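Long-range contacts in glucose-6-phosphate isomerase (Chlamydia trachomatis D/UW-3/CX, PDB 6OTU), which catalyses the reversible isomerization of glucose-6-phosphate to fructose-6-phosphate: residues M93-E102 against F485-Q494; L349-K359 against R371-D379. One frame throughout, in Å; residues are numbered along the deposited sequence.

Contact 1: M93-E102 against F485-Q494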
loop_
_atom_site.group_PDB
_atom_site.type_symbol
_atom_site.label_atom_id
_atom_site.label_comp_id
_atom_site.label_asym_id
_atom_site.label_seq_id
_atom_site.Cartn_x
_atom_site.Cartn_y
_atom_site.Cartn_z
ATOM N N MET A 93 20.910 -12.051 19.835
ATOM C CA MET A 93 19.786 -12.654 19.133
ATOM C C MET A 93 19.923 -12.596 17.613
ATOM O O MET A 93 19.287 -13.388 16.910
ATOM C CB MET A 93 18.475 -11.981 19.566
ATOM C CG MET A 93 18.288 -11.885 21.086
ATOM S SD MET A 93 18.009 -13.487 21.891
ATOM C CE MET A 93 16.472 -13.999 21.108
ATOM N N ASN A 94 20.735 -11.694 17.085
ATOM C CA ASN A 94 20.913 -11.569 15.638
ATOM C C ASN A 94 22.080 -12.472 15.250
ATOM O O ASN A 94 23.227 -12.037 15.182
ATOM C CB ASN A 94 21.154 -10.109 15.274
ATOM C CG ASN A 94 21.414 -9.901 13.809
ATOM O OD1 ASN A 94 21.282 -10.821 13.007
ATOM N ND2 ASN A 94 21.763 -8.669 13.439
ATOM N N ARG A 95 21.798 -13.751 15.009
ATOM C CA ARG A 95 22.869 -14.644 14.586
ATOM C C ARG A 95 22.287 -15.935 14.033
ATOM O O ARG A 95 21.170 -16.332 14.368
ATOM C CB ARG A 95 23.830 -14.956 15.733
ATOM C CG ARG A 95 23.239 -15.813 16.821
ATOM C CD ARG A 95 24.329 -16.220 17.815
ATOM N NE ARG A 95 25.417 -16.981 17.201
ATOM C CZ ARG A 95 25.724 -18.233 17.531
ATOM N NH1 ARG A 95 25.021 -18.858 18.469
ATOM N NH2 ARG A 95 26.737 -18.856 16.929
ATOM N N ILE A 96 23.078 -16.590 13.187
ATOM C CA ILE A 96 22.764 -17.903 12.638
ATOM C C ILE A 96 23.869 -18.856 13.080
ATOM O O ILE A 96 25.051 -18.622 12.792
ATOM C CB ILE A 96 22.644 -17.869 11.103
ATOM C CG1 ILE A 96 21.489 -16.963 10.652
ATOM C CG2 ILE A 96 22.468 -19.273 10.552
ATOM C CD1 ILE A 96 20.129 -17.423 11.115
ATOM N N GLU A 97 23.497 -19.913 13.801
ATOM C CA GLU A 97 24.493 -20.842 14.306
ATOM C C GLU A 97 24.986 -21.722 13.172
ATOM O O GLU A 97 24.216 -22.114 12.289
ATOM C CB GLU A 97 23.927 -21.700 15.433
ATOM N N GLY A 98 26.281 -22.007 13.186
ATOM C CA GLY A 98 26.891 -22.865 12.202
ATOM C C GLY A 98 27.460 -22.155 10.995
ATOM O O GLY A 98 28.174 -22.790 10.205
ATOM N N PHE A 99 27.180 -20.861 10.833
ATOM C CA PHE A 99 27.486 -20.165 9.593
ATOM C C PHE A 99 27.875 -18.730 9.910
ATOM O O PHE A 99 27.623 -18.224 11.009
ATOM C CB PHE A 99 26.286 -20.223 8.618
ATOM C CG PHE A 99 25.965 -21.624 8.145
ATOM C CD1 PHE A 99 26.704 -22.212 7.109
ATOM C CD2 PHE A 99 24.961 -22.372 8.766
ATOM C CE1 PHE A 99 26.436 -23.511 6.679
ATOM C CE2 PHE A 99 24.691 -23.684 8.354
ATOM C CZ PHE A 99 25.432 -24.255 7.300
ATOM N N GLN A 100 28.513 -18.090 8.934
ATOM C CA GLN A 100 28.788 -16.660 9.013
ATOM C C GLN A 100 27.482 -15.870 9.088
ATOM O O GLN A 100 26.544 -16.131 8.329
ATOM C CB GLN A 100 29.613 -16.235 7.793
ATOM C CG GLN A 100 30.385 -14.935 7.954
ATOM C CD GLN A 100 29.480 -13.734 7.918
ATOM O OE1 GLN A 100 28.583 -13.642 7.072
ATOM N NE2 GLN A 100 29.683 -12.815 8.857
ATOM N N SER A 101 27.427 -14.903 10.006
ATOM C CA SER A 101 26.239 -14.088 10.247
ATOM C C SER A 101 26.682 -12.837 11.000
ATOM O O SER A 101 27.847 -12.717 11.392
ATOM C CB SER A 101 25.182 -14.872 11.031
ATOM O OG SER A 101 25.210 -14.537 12.414
ATOM N N GLU A 102 25.738 -11.910 11.231
ATOM C CA GLU A 102 26.097 -10.632 11.848
ATOM C C GLU A 102 26.475 -10.793 13.324
ATOM O O GLU A 102 27.365 -10.081 13.815
ATOM C CB GLU A 102 24.961 -9.617 11.679
ATOM C CG GLU A 102 24.484 -9.476 10.234
ATOM C CD GLU A 102 23.610 -8.248 9.993
ATOM O OE1 GLU A 102 22.982 -7.732 10.942
ATOM O OE2 GLU A 102 23.557 -7.788 8.840
ATOM N N PHE A 485 10.369 -15.383 17.155
ATOM C CA PHE A 485 10.797 -16.267 18.244
ATOM C C PHE A 485 10.053 -17.590 18.196
ATOM O O PHE A 485 10.619 -18.650 18.503
ATOM C CB PHE A 485 10.555 -15.612 19.610
ATOM C CG PHE A 485 11.394 -14.399 19.870
ATOM C CD1 PHE A 485 12.662 -14.285 19.335
ATOM C CD2 PHE A 485 10.913 -13.374 20.674
ATOM C CE1 PHE A 485 13.435 -13.172 19.584
ATOM C CE2 PHE A 485 11.679 -12.253 20.925
ATOM C CZ PHE A 485 12.947 -12.151 20.380
ATOM N N CYS A 486 8.780 -17.538 17.812
ATOM C CA CYS A 486 7.965 -18.739 17.735
ATOM C C CYS A 486 8.390 -19.604 16.544
ATOM O O CYS A 486 8.643 -20.807 16.701
ATOM C CB CYS A 486 6.491 -18.349 17.643
ATOM S SG CYS A 486 5.357 -19.731 17.682
ATOM N N TRP A 487 8.494 -18.998 15.352
ATOM C CA TRP A 487 9.019 -19.698 14.179
ATOM C C TRP A 487 10.458 -20.181 14.370
ATOM O O TRP A 487 10.867 -21.156 13.727
ATOM C CB TRP A 487 8.929 -18.787 12.956
ATOM C CG TRP A 487 7.517 -18.600 12.518
ATOM C CD1 TRP A 487 6.524 -19.537 12.568
ATOM C CD2 TRP A 487 6.919 -17.408 12.005
ATOM N NE1 TRP A 487 5.351 -19.010 12.104
ATOM C CE2 TRP A 487 5.559 -17.704 11.751
ATOM C CE3 TRP A 487 7.400 -16.123 11.716
ATOM C CZ2 TRP A 487 4.672 -16.763 11.220
ATOM C CZ3 TRP A 487 6.525 -15.190 11.199
ATOM C CH2 TRP A 487 5.170 -15.512 10.956
ATOM N N GLY A 488 11.235 -19.531 15.238
ATOM C CA GLY A 488 12.633 -19.891 15.393
ATOM C C GLY A 488 13.543 -19.381 14.294
ATOM O O GLY A 488 14.562 -20.010 14.006
ATOM N N ILE A 489 13.204 -18.256 13.678
ATOM C CA ILE A 489 13.999 -17.673 12.618
ATOM C C ILE A 489 14.745 -16.471 13.180
ATOM O O ILE A 489 14.511 -16.041 14.306
ATOM C CB ILE A 489 13.120 -17.268 11.405
ATOM C CG1 ILE A 489 12.097 -16.217 11.854
ATOM C CG2 ILE A 489 12.432 -18.479 10.832
ATOM C CD1 ILE A 489 11.278 -15.587 10.736
ATOM N N ASN A 490 15.663 -15.913 12.389
ATOM C CA ASN A 490 16.371 -14.696 12.788
ATOM C C ASN A 490 15.620 -13.501 12.210
ATOM O O ASN A 490 15.717 -13.198 11.013
ATOM C CB ASN A 490 17.831 -14.725 12.349
ATOM C CG ASN A 490 18.586 -13.437 12.721
ATOM O OD1 ASN A 490 18.066 -12.589 13.448
ATOM N ND2 ASN A 490 19.819 -13.287 12.207
ATOM N N SER A 491 14.869 -12.814 13.073
ATOM C CA SER A 491 14.081 -11.669 12.632
ATOM C C SER A 491 14.920 -10.429 12.350
ATOM O O SER A 491 14.358 -9.434 11.899
ATOM C CB SER A 491 13.028 -11.305 13.690
ATOM O OG SER A 491 12.130 -12.367 13.961
ATOM N N PHE A 492 16.226 -10.425 12.621
ATOM C CA PHE A 492 16.919 -9.157 12.774
ATOM C C PHE A 492 18.044 -8.928 11.780
ATOM O O PHE A 492 18.739 -7.912 11.891
ATOM C CB PHE A 492 17.432 -9.024 14.220
ATOM C CG PHE A 492 16.360 -9.266 15.246
ATOM C CD1 PHE A 492 15.303 -8.358 15.396
ATOM C CD2 PHE A 492 16.368 -10.421 16.022
ATOM C CE1 PHE A 492 14.288 -8.587 16.327
ATOM C CE2 PHE A 492 15.347 -10.666 16.951
ATOM C CZ PHE A 492 14.304 -9.749 17.105
ATOM N N ASP A 493 18.234 -9.807 10.800
ATOM C CA ASP A 493 19.102 -9.492 9.671
ATOM C C ASP A 493 18.269 -9.422 8.389
ATOM O O ASP A 493 17.030 -9.491 8.410
ATOM C CB ASP A 493 20.271 -10.491 9.573
ATOM C CG ASP A 493 19.814 -11.924 9.353
ATOM O OD1 ASP A 493 18.577 -12.177 9.357
ATOM O OD2 ASP A 493 20.707 -12.793 9.187
ATOM N N GLN A 494 18.953 -9.254 7.256
ATOM C CA GLN A 494 18.243 -8.986 6.009
ATOM C C GLN A 494 19.154 -9.242 4.815
ATOM O O GLN A 494 19.506 -8.327 4.067
ATOM C CB GLN A 494 17.679 -7.556 6.007
ATOM C CG GLN A 494 18.667 -6.420 6.292
ATOM C CD GLN A 494 19.065 -6.280 7.745
ATOM O OE1 GLN A 494 18.226 -6.298 8.646
ATOM N NE2 GLN A 494 20.369 -6.144 7.987
HETATM O O HOH W 1 20.673 -6.126 10.794
HETATM O O HOH W 2 22.064 -9.002 6.611
HETATM O O HOH W 3 23.429 -12.266 9.362
#

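Contact 2: L349-K359 against R371-D379. With G6Q (glucose-6-phosphate), chain E.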
loop_
_atom_site.group_PDB
_atom_site.type_symbol
_atom_site.label_atom_id
_atom_site.label_comp_id
_atom_site.label_asym_id
_atom_site.label_seq_id
_atom_site.Cartn_x
_atom_site.Cartn_y
_atom_site.Cartn_z
ATOM N N LEU A 349 4.721 -0.931 8.724
ATOM C CA LEU A 349 4.509 -2.277 9.250
ATOM C C LEU A 349 4.896 -3.323 8.214
ATOM O O LEU A 349 5.504 -4.351 8.542
ATOM C CB LEU A 349 3.046 -2.457 9.651
ATOM C CG LEU A 349 2.517 -1.565 10.766
ATOM C CD1 LEU A 349 1.051 -1.871 11.068
ATOM C CD2 LEU A 349 3.387 -1.762 12.001
ATOM N N GLN A 350 4.524 -3.081 6.956
ATOM C CA GLN A 350 4.854 -4.007 5.881
ATOM C C GLN A 350 6.362 -4.238 5.793
ATOM O O GLN A 350 6.812 -5.377 5.612
ATOM C CB GLN A 350 4.284 -3.457 4.575
ATOM C CG GLN A 350 4.662 -4.171 3.310
ATOM C CD GLN A 350 4.077 -3.443 2.113
ATOM O OE1 GLN A 350 4.574 -2.387 1.735
ATOM N NE2 GLN A 350 2.982 -3.966 1.549
ATOM N N GLN A 351 7.165 -3.175 5.942
ATOM C CA GLN A 351 8.613 -3.368 5.981
ATOM C C GLN A 351 9.030 -4.127 7.236
ATOM O O GLN A 351 9.830 -5.070 7.178
ATOM C CB GLN A 351 9.349 -2.031 5.930
ATOM C CG GLN A 351 10.802 -2.191 6.398
ATOM C CD GLN A 351 11.666 -0.974 6.172
ATOM O OE1 GLN A 351 11.229 0.155 6.383
ATOM N NE2 GLN A 351 12.912 -1.198 5.741
ATOM N N CYS A 352 8.482 -3.733 8.381
ATOM C CA CYS A 352 8.996 -4.240 9.642
ATOM C C CYS A 352 8.694 -5.726 9.789
ATOM O O CYS A 352 9.554 -6.503 10.217
ATOM C CB CYS A 352 8.412 -3.418 10.787
ATOM S SG CYS A 352 9.043 -3.909 12.443
ATOM N N GLY A 353 7.500 -6.148 9.375
ATOM C CA GLY A 353 7.107 -7.545 9.431
ATOM C C GLY A 353 7.697 -8.403 8.329
ATOM O O GLY A 353 8.236 -9.472 8.613
ATOM N N MET A 354 7.616 -7.953 7.072
ATOM C CA MET A 354 8.087 -8.782 5.960
ATOM C C MET A 354 9.609 -8.811 5.868
ATOM O O MET A 354 10.190 -9.832 5.477
ATOM C CB MET A 354 7.490 -8.294 4.644
ATOM C CG MET A 354 5.967 -8.397 4.626
ATOM S SD MET A 354 5.241 -7.971 3.042
ATOM C CE MET A 354 5.730 -9.383 2.077
ATOM N N GLU A 355 10.281 -7.700 6.178
ATOM C CA GLU A 355 11.741 -7.742 6.171
ATOM C C GLU A 355 12.282 -8.555 7.350
ATOM O O GLU A 355 13.291 -9.262 7.215
ATOM C CB GLU A 355 12.317 -6.328 6.181
ATOM C CG GLU A 355 13.685 -6.245 5.559
ATOM C CD GLU A 355 14.381 -4.970 5.898
ATOM O OE1 GLU A 355 15.562 -4.847 5.543
ATOM O OE2 GLU A 355 13.755 -4.090 6.524
ATOM N N SER A 356 11.631 -8.468 8.515
ATOM C CA SER A 356 12.088 -9.247 9.663
ATOM C C SER A 356 11.842 -10.733 9.450
ATOM O O SER A 356 12.744 -11.556 9.628
ATOM C CB SER A 356 11.387 -8.790 10.945
ATOM O OG SER A 356 11.726 -7.460 11.285
ATOM N N ASN A 357 10.626 -11.099 9.063
ATOM C CA ASN A 357 10.225 -12.493 9.123
ATOM C C ASN A 357 10.081 -13.117 7.747
ATOM O O ASN A 357 9.641 -14.268 7.641
ATOM C CB ASN A 357 8.946 -12.617 9.961
ATOM C CG ASN A 357 9.198 -12.234 11.419
ATOM O OD1 ASN A 357 10.318 -12.401 11.904
ATOM N ND2 ASN A 357 8.182 -11.708 12.114
ATOM N N GLY A 358 10.500 -12.414 6.694
ATOM C CA GLY A 358 10.531 -13.019 5.375
ATOM C C GLY A 358 11.745 -13.909 5.212
ATOM O O GLY A 358 12.661 -13.589 4.454
ATOM N N LYS A 359 11.765 -15.027 5.931
ATOM C CA LYS A 359 12.947 -15.870 6.040
ATOM C C LYS A 359 12.552 -17.317 5.811
ATOM O O LYS A 359 11.387 -17.692 5.981
ATOM C CB LYS A 359 13.608 -15.733 7.411
ATOM C CG LYS A 359 13.895 -14.298 7.815
ATOM C CD LYS A 359 15.069 -13.738 7.005
ATOM C CE LYS A 359 15.208 -12.239 7.198
ATOM N NZ LYS A 359 15.431 -11.891 8.620
ATOM N N ARG A 371 5.666 -21.966 6.736
ATOM C CA ARG A 371 5.658 -20.626 6.166
ATOM C C ARG A 371 5.845 -19.590 7.262
ATOM O O ARG A 371 5.343 -19.749 8.376
ATOM C CB ARG A 371 4.359 -20.372 5.386
ATOM C CG ARG A 371 4.168 -21.416 4.286
ATOM C CD ARG A 371 3.149 -21.023 3.248
ATOM N NE ARG A 371 2.997 -22.063 2.226
ATOM C CZ ARG A 371 3.622 -22.057 1.053
ATOM N NH1 ARG A 371 4.449 -21.065 0.741
ATOM N NH2 ARG A 371 3.420 -23.045 0.185
ATOM N N THR A 372 6.584 -18.534 6.945
ATOM C CA THR A 372 6.828 -17.497 7.936
ATOM C C THR A 372 6.005 -16.245 7.645
ATOM O O THR A 372 4.771 -16.314 7.665
ATOM C CB THR A 372 8.313 -17.199 8.000
ATOM O OG1 THR A 372 8.814 -17.060 6.664
ATOM C CG2 THR A 372 9.022 -18.357 8.722
ATOM N N SER A 373 6.649 -15.103 7.383
ATOM C CA SER A 373 5.896 -13.852 7.288
ATOM C C SER A 373 4.811 -13.952 6.220
ATOM O O SER A 373 5.057 -14.510 5.146
ATOM C CB SER A 373 6.797 -12.655 6.972
ATOM O OG SER A 373 6.015 -11.466 6.965
ATOM N N PRO A 374 3.601 -13.496 6.502
ATOM C CA PRO A 374 2.619 -13.282 5.437
ATOM C C PRO A 374 2.902 -11.967 4.718
ATOM O O PRO A 374 3.732 -11.154 5.151
ATOM C CB PRO A 374 1.281 -13.241 6.185
ATOM C CG PRO A 374 1.635 -12.764 7.575
ATOM C CD PRO A 374 3.069 -13.195 7.843
ATOM N N ILE A 375 2.210 -11.779 3.585
ATOM C CA ILE A 375 2.175 -10.466 2.955
ATOM C C ILE A 375 1.424 -9.521 3.880
ATOM O O ILE A 375 0.328 -9.833 4.363
ATOM C CB ILE A 375 1.514 -10.522 1.571
ATOM C CG1 ILE A 375 2.064 -11.675 0.730
ATOM C CG2 ILE A 375 1.707 -9.202 0.831
ATOM C CD1 ILE A 375 3.509 -11.594 0.490
ATOM N N ILE A 376 2.027 -8.383 4.170
ATOM C CA ILE A 376 1.376 -7.362 4.974
ATOM C C ILE A 376 1.009 -6.234 4.024
ATOM O O ILE A 376 1.860 -5.746 3.276
ATOM C CB ILE A 376 2.264 -6.901 6.138
ATOM C CG1 ILE A 376 2.489 -8.078 7.099
ATOM C CG2 ILE A 376 1.626 -5.729 6.885
ATOM C CD1 ILE A 376 3.552 -7.836 8.177
ATOM N N TRP A 377 -0.274 -5.883 3.999
ATOM C CA TRP A 377 -0.798 -4.879 3.090
ATOM C C TRP A 377 -2.012 -4.240 3.752
ATOM O O TRP A 377 -2.455 -4.672 4.814
ATOM C CB TRP A 377 -1.156 -5.509 1.745
ATOM C CG TRP A 377 -2.274 -6.478 1.843
ATOM C CD1 TRP A 377 -2.267 -7.696 2.481
ATOM C CD2 TRP A 377 -3.593 -6.305 1.321
ATOM N NE1 TRP A 377 -3.509 -8.297 2.368
ATOM C CE2 TRP A 377 -4.335 -7.466 1.656
ATOM C CE3 TRP A 377 -4.222 -5.283 0.597
ATOM C CZ2 TRP A 377 -5.674 -7.629 1.290
ATOM C CZ3 TRP A 377 -5.557 -5.450 0.223
ATOM C CH2 TRP A 377 -6.265 -6.617 0.573
ATOM N N GLY A 378 -2.555 -3.213 3.129
ATOM C CA GLY A 378 -3.725 -2.563 3.685
ATOM C C GLY A 378 -3.744 -1.079 3.375
ATOM O O GLY A 378 -2.831 -0.532 2.759
ATOM N N ASP A 379 -4.821 -0.438 3.828
ATOM C CA ASP A 379 -5.033 0.994 3.666
ATOM C C ASP A 379 -6.093 1.420 4.674
ATOM O O ASP A 379 -6.605 0.597 5.438
ATOM C CB ASP A 379 -5.432 1.335 2.226
ATOM C CG ASP A 379 -4.858 2.665 1.759
ATOM O OD1 ASP A 379 -4.820 3.622 2.565
ATOM O OD2 ASP A 379 -4.437 2.753 0.583
HETATM C C1 G6Q E . 16.406 -1.930 7.715
HETATM C C2 G6Q E . 17.053 -2.345 6.391
HETATM C C3 G6Q E . 17.024 -1.258 5.323
HETATM C C4 G6Q E . 17.954 -0.073 5.612
HETATM C C5 G6Q E . 18.150 0.797 4.370
HETATM C C6 G6Q E . 18.910 2.067 4.669
HETATM O O1 G6Q E . 16.498 -2.644 8.657
HETATM O O2 G6Q E . 18.395 -2.770 6.594
HETATM O O3 G6Q E . 15.688 -0.775 5.159
HETATM O O4 G6Q E . 17.415 0.731 6.658
HETATM O O5 G6Q E . 18.823 0.029 3.367
HETATM O O6 G6Q E . 20.181 1.694 5.270
HETATM P P G6Q E . 21.134 2.839 5.898
HETATM O O1P G6Q E . 20.363 3.461 7.050
HETATM O O2P G6Q E . 22.371 2.080 6.361
HETATM O O3P G6Q E . 21.426 3.828 4.787
HETATM O O HOH W 4 5.762 -11.424 10.362
#

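Contact 1: M93-E102 against F485-Q494
Asn-94 and Asn-490 join the loop 93-102 to the chain that leaves helix 466-487, through one nearly straight hydrogen bond between their amides. CB of Asn-94 rests on CB of Phe-492 at 4.0 Å. With CG anti to the backbone N (chi1 177°), the amide passes the Phe-492 carbonyl and reaches Asn-490, and OD1 accepts from Asn-490 ND2 at 3.0 Å, the N-H...O angle being 173°. The donor lies 17° out of the Asn-94 carbonyl plane, while the acceptor sits in the amide plane of Asn-490. On the other branch, ND2 of Asn-94 donates to OE1 of Glu-102 at 2.9 Å, so both ends of the amide are gripped and its rotation is fixed. Asn-490 is held as well: its OD1 takes the backbone N of Phe-492, closing an Asx turn, and its CB meets CD1 of Ile-96 at 3.8 Å. At the far end Met-93, bent at chi2 and chi3, brings its CE to CE1 of Phe-485 at 3.5 Å, the two side chains crossing at about a right angle. Three waters fill in the polar side around Glu-102. One accepts from NE2 of Gln-494 and lies within hydrogen-bonding distance of both OE1 of Glu-102 and the Phe-492 carbonyl O, another bridges OE2 of Glu-102 to the backbone N of Gln-494, and a third joins the backbone N of Glu-102 to OD2 of Asp-493. That carboxylate also takes Asn-447 of the second subunit through OD2 and a salt bridge from Lys-359 through OD1, while OE1 of Gln-494 accepts from Arg-269. Gln-494, at the N-cap position of helix 495-511, lines the glucose-6-phosphate pocket, so this loop-to-loop contact carries one wall residue of the substrate site of a phosphoglucose isomerase, beside the subunit interface.

Contact 2: L349-K359 against R371-D379
Met-354, Gln-350 and Ile-376 make the central contact between the 349-357 part of helix 345-357 and strand 375-377, antiparallel, their local axes 7.7 Å apart at closest approach. Ile-376 points into the helix: its CD1 reaches CA of Gly-353 at 3.8 Å, a close approach made possible by the missing side chain there, and its CG2 lies against CA of Gln-350. Beside it Met-354 bends at chi3 (72°), which turns CE onto CD1 of Ile-375 at 3.5 Å; SD meanwhile receives a weak but straight hydrogen bond from the backbone N of Ile-376. Gln-350, extended as far as its amide, donates from NE2 to the Ile-376 carbonyl O at 2.7 Å, in the carbonyl plane. Where the helix ends, Asn-357 O accepts from Ser-373 N at 3.1 Å, and the hydroxyl of Thr-372 lies near both Asn-357 O and Lys-359 O. Farther out, Ser-373 OG donates to its neighbour Pro-374 O, and Lys-359 NZ binds Ser-356 O together with Asn-490 O and Asp-493. On the helix side turned from the strand, Gln-351 NE2 donates to Glu-355 OE2 at 3.1 Å and weakly to O3 of glucose-6-phosphate. Glu-355, probably the proton donor of the active site, places OE1 3.0 Å from C2 of the sugar. Strand 375-377 pairs with strand 332-337, completing a beta-alpha-beta unit with helix 345-357; helix 466-487 packs alongside through Phe-480 on Ile-376, and the second subunit adds Trp-377 against Gln-350.

Overall arrangement
From the N terminus, the chain enters loop 93-102 after helix 80-89, ahead of helix 110-113, and returns to it 383 residues later at 485-494, where contact 1 closes a very long loop. Within that span contact 2 closes a short one, with 11 residues between 349-359 and 371-379, so the two nest without crossing. Their centres are 16 Å apart, yet they touch: Ser-491 reaches Asn-357, and Trp-487 packs on the Thr-372 carbonyl. Contact 2 ties a helix to strand 375-377, outermost in the mixed sheet within this chain, whereas contact 1 joins the end of helix 466-487 and the loop leading into helix 495-511 to an early loop. Both also border the second subunit.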